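PDB 2IAY: hypothetical protein from Lactobacillus plantarum, which is of unknown function but may have a role in amino-acid metabolism. Local coordinates for residues A[8-13]-A[96-101]; A[100-105]-A[109-114]. One frame throughout, in Å; residues are numbered along the deposited sequence. Where two conformers were deposited one is given.

Interaction 1 (A[8-13]-A[96-101])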
loop_
_atom_site.group_PDB
_atom_site.type_symbol
_atom_site.label_atom_id
_atom_site.label_comp_id
_atom_site.label_asym_id
_atom_site.label_seq_id
_atom_site.Cartn_x
_atom_site.Cartn_y
_atom_site.Cartn_z
ATOM N N VAL A 8 3.589 0.936 -9.080
ATOM C CA VAL A 8 3.448 -0.415 -8.563
ATOM C C VAL A 8 2.126 -0.969 -9.022
ATOM O O VAL A 8 1.112 -0.293 -8.974
ATOM C CB VAL A 8 3.498 -0.475 -6.994
ATOM C CG1 VAL A 8 3.139 -1.864 -6.503
ATOM C CG2 VAL A 8 4.887 0.031 -6.488
ATOM N N LYS A 9 2.152 -2.218 -9.460
ATOM C CA LYS A 9 0.950 -2.959 -9.745
ATOM C C LYS A 9 0.901 -4.122 -8.781
ATOM O O LYS A 9 1.783 -4.975 -8.815
ATOM C CB LYS A 9 0.946 -3.481 -11.184
ATOM C CG LYS A 9 -0.299 -4.253 -11.506
ATOM C CD LYS A 9 -0.262 -4.779 -12.917
ATOM C CE LYS A 9 -0.489 -3.638 -13.865
ATOM N N LEU A 10 -0.092 -4.154 -7.898
ATOM C CA LEU A 10 -0.266 -5.244 -6.971
ATOM C C LEU A 10 -0.505 -6.550 -7.690
ATOM O O LEU A 10 -1.053 -6.577 -8.796
ATOM C CB LEU A 10 -1.423 -4.974 -5.995
ATOM C CG LEU A 10 -1.253 -3.732 -5.110
ATOM C CD1 LEU A 10 -2.589 -3.461 -4.434
ATOM C CD2 LEU A 10 -0.137 -3.945 -4.084
ATOM N N ASP A 11 -0.064 -7.647 -7.053
ATOM C CA ASP A 11 -0.225 -8.936 -7.672
ATOM C C ASP A 11 -1.686 -9.152 -8.034
ATOM O O ASP A 11 -2.605 -9.037 -7.202
ATOM C CB ASP A 11 0.238 -10.059 -6.707
ATOM C CG ASP A 11 1.713 -10.131 -6.522
ATOM O OD1 ASP A 11 2.486 -9.478 -7.239
ATOM O OD2 ASP A 11 2.149 -10.975 -5.716
ATOM N N GLY A 12 -1.918 -9.477 -9.304
ATOM C CA GLY A 12 -3.250 -9.728 -9.759
ATOM C C GLY A 12 -4.103 -8.540 -10.132
ATOM O O GLY A 12 -5.193 -8.691 -10.656
ATOM N N ASP A 13 -3.657 -7.357 -9.803
ATOM C CA ASP A 13 -4.493 -6.197 -10.011
ATOM C C ASP A 13 -4.544 -5.807 -11.488
ATOM O O ASP A 13 -3.607 -6.060 -12.241
ATOM C CB ASP A 13 -3.943 -5.060 -9.122
ATOM C CG ASP A 13 -4.978 -3.992 -8.766
ATOM O OD1 ASP A 13 -6.046 -3.869 -9.433
ATOM O OD2 ASP A 13 -4.686 -3.180 -7.825
ATOM N N GLU A 96 -12.324 -4.561 -1.479
ATOM C CA GLU A 96 -13.037 -3.334 -1.122
ATOM C C GLU A 96 -12.321 -2.545 -0.035
ATOM O O GLU A 96 -12.246 -1.296 -0.102
ATOM C CB GLU A 96 -14.463 -3.632 -0.692
ATOM C CG GLU A 96 -15.366 -4.006 -1.880
ATOM C CD GLU A 96 -15.273 -2.947 -2.999
ATOM O OE1 GLU A 96 -15.613 -1.754 -2.797
ATOM O OE2 GLU A 96 -14.748 -3.285 -4.094
ATOM N N GLN A 97 -11.791 -3.239 0.972
ATOM C CA GLN A 97 -11.087 -2.563 2.054
ATOM C C GLN A 97 -9.807 -1.920 1.528
ATOM O O GLN A 97 -9.472 -0.793 1.876
ATOM C CB GLN A 97 -10.822 -3.559 3.195
ATOM C CG GLN A 97 -10.223 -2.915 4.422
ATOM C CD GLN A 97 -10.004 -3.880 5.543
ATOM O OE1 GLN A 97 -10.305 -5.068 5.414
ATOM N NE2 GLN A 97 -9.400 -3.391 6.609
ATOM N N LEU A 98 -9.057 -2.658 0.730
ATOM C CA LEU A 98 -7.849 -2.101 0.106
ATOM C C LEU A 98 -8.149 -0.856 -0.701
ATOM O O LEU A 98 -7.484 0.164 -0.603
ATOM C CB LEU A 98 -7.185 -3.187 -0.742
ATOM C CG LEU A 98 -5.947 -2.728 -1.525
ATOM C CD1 LEU A 98 -4.786 -3.801 -1.464
ATOM C CD2 LEU A 98 -6.245 -2.321 -2.922
ATOM N N ARG A 99 -9.181 -0.945 -1.525
ATOM C CA ARG A 99 -9.551 0.223 -2.328
ATOM C C ARG A 99 -9.971 1.423 -1.496
ATOM O O ARG A 99 -9.677 2.566 -1.833
ATOM C CB ARG A 99 -10.640 -0.142 -3.323
ATOM C CG ARG A 99 -10.208 -1.046 -4.479
ATOM C CD ARG A 99 -9.133 -0.430 -5.365
ATOM N NE ARG A 99 -9.069 -1.215 -6.613
ATOM C CZ ARG A 99 -8.035 -1.882 -7.100
ATOM N NH1 ARG A 99 -6.836 -1.730 -6.591
ATOM N NH2 ARG A 99 -8.220 -2.723 -8.109
ATOM N N TYR A 100 -10.668 1.172 -0.391
ATOM C CA TYR A 100 -11.061 2.220 0.528
ATOM C C TYR A 100 -9.837 2.933 1.111
ATOM O O TYR A 100 -9.796 4.146 1.173
ATOM C CB TYR A 100 -11.948 1.586 1.641
ATOM C CG TYR A 100 -12.531 2.597 2.597
ATOM C CD1 TYR A 100 -11.827 3.053 3.687
ATOM C CD2 TYR A 100 -13.776 3.151 2.344
ATOM C CE1 TYR A 100 -12.389 4.039 4.538
ATOM C CE2 TYR A 100 -14.348 4.081 3.175
ATOM C CZ TYR A 100 -13.652 4.521 4.246
ATOM O OH TYR A 100 -14.231 5.460 5.045
ATOM N N ILE A 101 -8.862 2.154 1.562
ATOM C CA ILE A 101 -7.649 2.691 2.111
ATOM C C ILE A 101 -6.929 3.543 1.070
ATOM O O ILE A 101 -6.496 4.681 1.331
ATOM C CB ILE A 101 -6.729 1.548 2.653
ATOM C CG1 ILE A 101 -7.368 0.865 3.863
ATOM C CG2 ILE A 101 -5.337 2.093 2.997
ATOM C CD1 ILE A 101 -6.800 -0.526 4.161
#
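Asp-13 and Arg-99 approach from opposite directions and close a two-pronged salt bridge between the loop 8-13 and helix 92-107. The guanidinium is engaged end-on: NH2 of Arg-99 lies 2.8 Å from OD1 of Asp-13, and NH1 of Arg-99 2.9 Å from OD2 of Asp-13. Both oxygens are met on their syn side, somewhat out of the carboxylate plane but in the plane of the guanidinium, and the N-H...O angle is 175° for the NH1 bond. Carboxylate and guanidinium planes lie only 17° apart, and the two parallel bonds should resist rotation of either group. Arg-99 reaches the acid with a chain bent at chi2, although its CB does not point at the loop. Both groups have further partners: OD1 of Asp-13 accepts from Lys-15 N, NH1 of Arg-99 makes a weak hydrogen bond to Tyr-17 OH, and Phe-86 touches both side chains.

A single leucine pair supplies the apolar part. Leu-10 and Leu-98 reach toward each other tip to tip, their CD1 atoms 3.7 Å apart, bordered by Met-72 and Thr-74 of strand 70-76.

Within the loop, Asp-13 N bonds to Leu-10 O at 2.9 Å, and Gly-12 adopts a positive phi (83°). This type II beta turn sets Leu-10 and Asp-13 on the helix side, and the leucine contact and the end-on bidentate salt bridge fasten the loop to the helix.

Interaction 2 (A[100-105]-A[109-114])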
loop_
_atom_site.group_PDB
_atom_site.type_symbol
_atom_site.label_atom_id
_atom_site.label_comp_id
_atom_site.label_asym_id
_atom_site.label_seq_id
_atom_site.Cartn_x
_atom_site.Cartn_y
_atom_site.Cartn_z
ATOM N N TYR A 100 -10.668 1.172 -0.391
ATOM C CA TYR A 100 -11.061 2.220 0.528
ATOM C C TYR A 100 -9.837 2.933 1.111
ATOM O O TYR A 100 -9.796 4.146 1.173
ATOM C CB TYR A 100 -11.948 1.586 1.641
ATOM C CG TYR A 100 -12.531 2.597 2.597
ATOM C CD1 TYR A 100 -11.827 3.053 3.687
ATOM C CD2 TYR A 100 -13.776 3.151 2.344
ATOM C CE1 TYR A 100 -12.389 4.039 4.538
ATOM C CE2 TYR A 100 -14.348 4.081 3.175
ATOM C CZ TYR A 100 -13.652 4.521 4.246
ATOM O OH TYR A 100 -14.231 5.460 5.045
ATOM N N ILE A 101 -8.862 2.154 1.562
ATOM C CA ILE A 101 -7.649 2.691 2.111
ATOM C C ILE A 101 -6.929 3.543 1.070
ATOM O O ILE A 101 -6.496 4.681 1.331
ATOM C CB ILE A 101 -6.729 1.548 2.653
ATOM C CG1 ILE A 101 -7.368 0.865 3.863
ATOM C CG2 ILE A 101 -5.337 2.093 2.997
ATOM C CD1 ILE A 101 -6.800 -0.526 4.161
ATOM N N LEU A 102 -6.739 2.980 -0.120
ATOM C CA LEU A 102 -6.008 3.688 -1.163
ATOM C C LEU A 102 -6.746 4.889 -1.719
ATOM O O LEU A 102 -6.126 5.825 -2.175
ATOM C CB LEU A 102 -5.580 2.732 -2.270
ATOM C CG LEU A 102 -4.646 1.598 -1.839
ATOM C CD1 LEU A 102 -4.230 0.736 -3.029
ATOM C CD2 LEU A 102 -3.423 2.148 -1.125
ATOM N N ALA A 103 -8.073 4.893 -1.641
ATOM C CA ALA A 103 -8.830 6.035 -2.105
ATOM C C ALA A 103 -8.453 7.268 -1.305
ATOM O O ALA A 103 -8.405 8.349 -1.829
ATOM C CB ALA A 103 -10.347 5.768 -1.948
ATOM N N ASN A 104 -8.176 7.114 -0.021
ATOM C CA ASN A 104 -7.730 8.229 0.787
ATOM C C ASN A 104 -6.364 8.782 0.296
ATOM O O ASN A 104 -6.131 9.971 0.351
ATOM C CB ASN A 104 -7.617 7.863 2.267
ATOM C CG ASN A 104 -8.931 7.663 2.942
ATOM O OD1 ASN A 104 -9.923 8.299 2.580
ATOM N ND2 ASN A 104 -8.933 6.847 3.985
ATOM N N PHE A 105 -5.485 7.867 -0.128
ATOM C CA PHE A 105 -4.197 8.275 -0.652
ATOM C C PHE A 105 -4.352 9.013 -1.987
ATOM O O PHE A 105 -3.616 9.957 -2.251
ATOM C CB PHE A 105 -3.282 7.061 -0.813
ATOM C CG PHE A 105 -2.857 6.344 0.452
ATOM C CD1 PHE A 105 -3.238 6.745 1.721
ATOM C CD2 PHE A 105 -2.054 5.240 0.324
ATOM C CE1 PHE A 105 -2.832 6.005 2.826
ATOM C CE2 PHE A 105 -1.626 4.531 1.442
ATOM C CZ PHE A 105 -2.057 4.897 2.694
ATOM N N ASP A 109 -3.241 13.297 -2.568
ATOM C CA ASP A 109 -2.026 13.544 -3.359
ATOM C C ASP A 109 -0.843 12.700 -2.925
ATOM O O ASP A 109 0.287 13.174 -2.910
ATOM C CB ASP A 109 -1.665 15.049 -3.421
ATOM C CG ASP A 109 -0.523 15.390 -4.380
ATOM O OD1 ASP A 109 -0.470 14.829 -5.480
ATOM O OD2 ASP A 109 0.334 16.251 -4.051
ATOM N N ILE A 110 -1.111 11.428 -2.621
ATOM C CA ILE A 110 -0.056 10.460 -2.363
ATOM C C ILE A 110 0.128 9.528 -3.549
ATOM O O ILE A 110 1.271 9.313 -3.986
ATOM C CB ILE A 110 -0.281 9.693 -1.033
ATOM C CG1 ILE A 110 -0.245 10.694 0.170
ATOM C CG2 ILE A 110 0.726 8.554 -0.881
ATOM C CD1 ILE A 110 -0.771 10.136 1.469
ATOM N N LEU A 111 -0.979 8.982 -4.049
ATOM C CA LEU A 111 -0.982 8.077 -5.210
ATOM C C LEU A 111 -1.946 8.598 -6.263
ATOM O O LEU A 111 -2.936 9.254 -5.919
ATOM C CB LEU A 111 -1.441 6.666 -4.817
ATOM C CG LEU A 111 -0.577 5.916 -3.805
ATOM C CD1 LEU A 111 -1.229 4.552 -3.495
ATOM C CD2 LEU A 111 0.864 5.742 -4.325
ATOM N N THR A 112 -1.689 8.220 -7.502
ATOM C CA THR A 112 -2.677 8.318 -8.588
ATOM C C THR A 112 -2.800 6.960 -9.263
ATOM O O THR A 112 -2.010 6.063 -9.020
ATOM C CB THR A 112 -2.315 9.379 -9.600
ATOM O OG1 THR A 112 -1.082 9.020 -10.228
ATOM C CG2 THR A 112 -2.251 10.745 -8.965
ATOM N N THR A 113 -3.816 6.797 -10.086
ATOM C CA THR A 113 -3.896 5.629 -10.953
ATOM C C THR A 113 -4.353 6.091 -12.336
ATOM O O THR A 113 -4.698 7.251 -12.542
ATOM C CB THR A 113 -4.776 4.504 -10.301
ATOM O OG1 THR A 113 -4.742 3.302 -11.068
ATOM C CG2 THR A 113 -6.200 4.926 -10.126
ATOM N N ASP A 114 -4.315 5.190 -13.316
ATOM C CA ASP A 114 -4.660 5.614 -14.689
ATOM C C ASP A 114 -6.162 5.889 -14.815
ATOM O O ASP A 114 -6.980 5.224 -14.157
ATOM C CB ASP A 114 -4.249 4.564 -15.696
ATOM C CG ASP A 114 -2.756 4.341 -15.752
ATOM O OD1 ASP A 114 -1.933 5.129 -15.189
ATOM O OD2 ASP A 114 -2.369 3.379 -16.446
ATOM O OXT ASP A 114 -6.597 6.786 -15.572
#
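Phe-105 lies alongside Leu-111, the two side chains pointing the same way, and presents its ring edge to the leucine: CD1 of Leu-111 sits near the ring plane, 4.0 Å from CD2 of Phe-105. That same methyl meets CD2 of Leu-102, about one helical turn earlier, at 4.0 Å, so one branch of Leu-111 bridges two helix residues. Closer to the backbone, CB of Phe-105 packs on CB of Ile-110 at 4.0 Å. The first torsion of Phe-105 (chi1 -66°) sets the ring beside its backbone N, where the O of Ile-101 stands above one face, offset toward the rim.

The polar link is made by a single carbonyl. The O of Phe-105 accepts from the N of Ile-110 at 2.9 Å, the donor tilted 17° from the carbonyl plane, and from the N of Leu-111 in a weak bond of 3.3 Å. The 6→1 bond from Ile-110, the left-handed backbone of Asp-109 just before it (phi 63°) and the apolar Phe-105/Ile-110 contact are consistent with a helix end closed as in a Schellman motif. The carboxylate of Asp-109 turns to Ser-20, Thr-22 and Lys-24.

Met-61 touches Phe-105, Ile-110 and Leu-111, and Phe-43 meets the Phe-105 ring edge-to-face. Chemically, a carbonyl near the end of helix 92-107 is satisfied by the chain leading into strand 111-113, and the side chains add an apolar seal.

In the fold
Both contacts are buried and draw on helix 92-107, interaction 1 on an earlier part and interaction 2 on a later one, with centres about 10 Å apart. They tie the helix to the loop between strands 7-8 and 17-19, and to strand 111-113, an outer strand of the same three-stranded sheet. Their chemistry differs accordingly. The long-range link, 83 residues apart in sequence, rests on a salt bridge flanked by one leucine pair, whereas the link across the short helix-to-strand connection combines backbone bonds with a larger hydrophobic interface. Tyr-17, on the central strand 17-19, connects the two, bonding weakly to Arg-99 and touching Leu-102 and Leu-111.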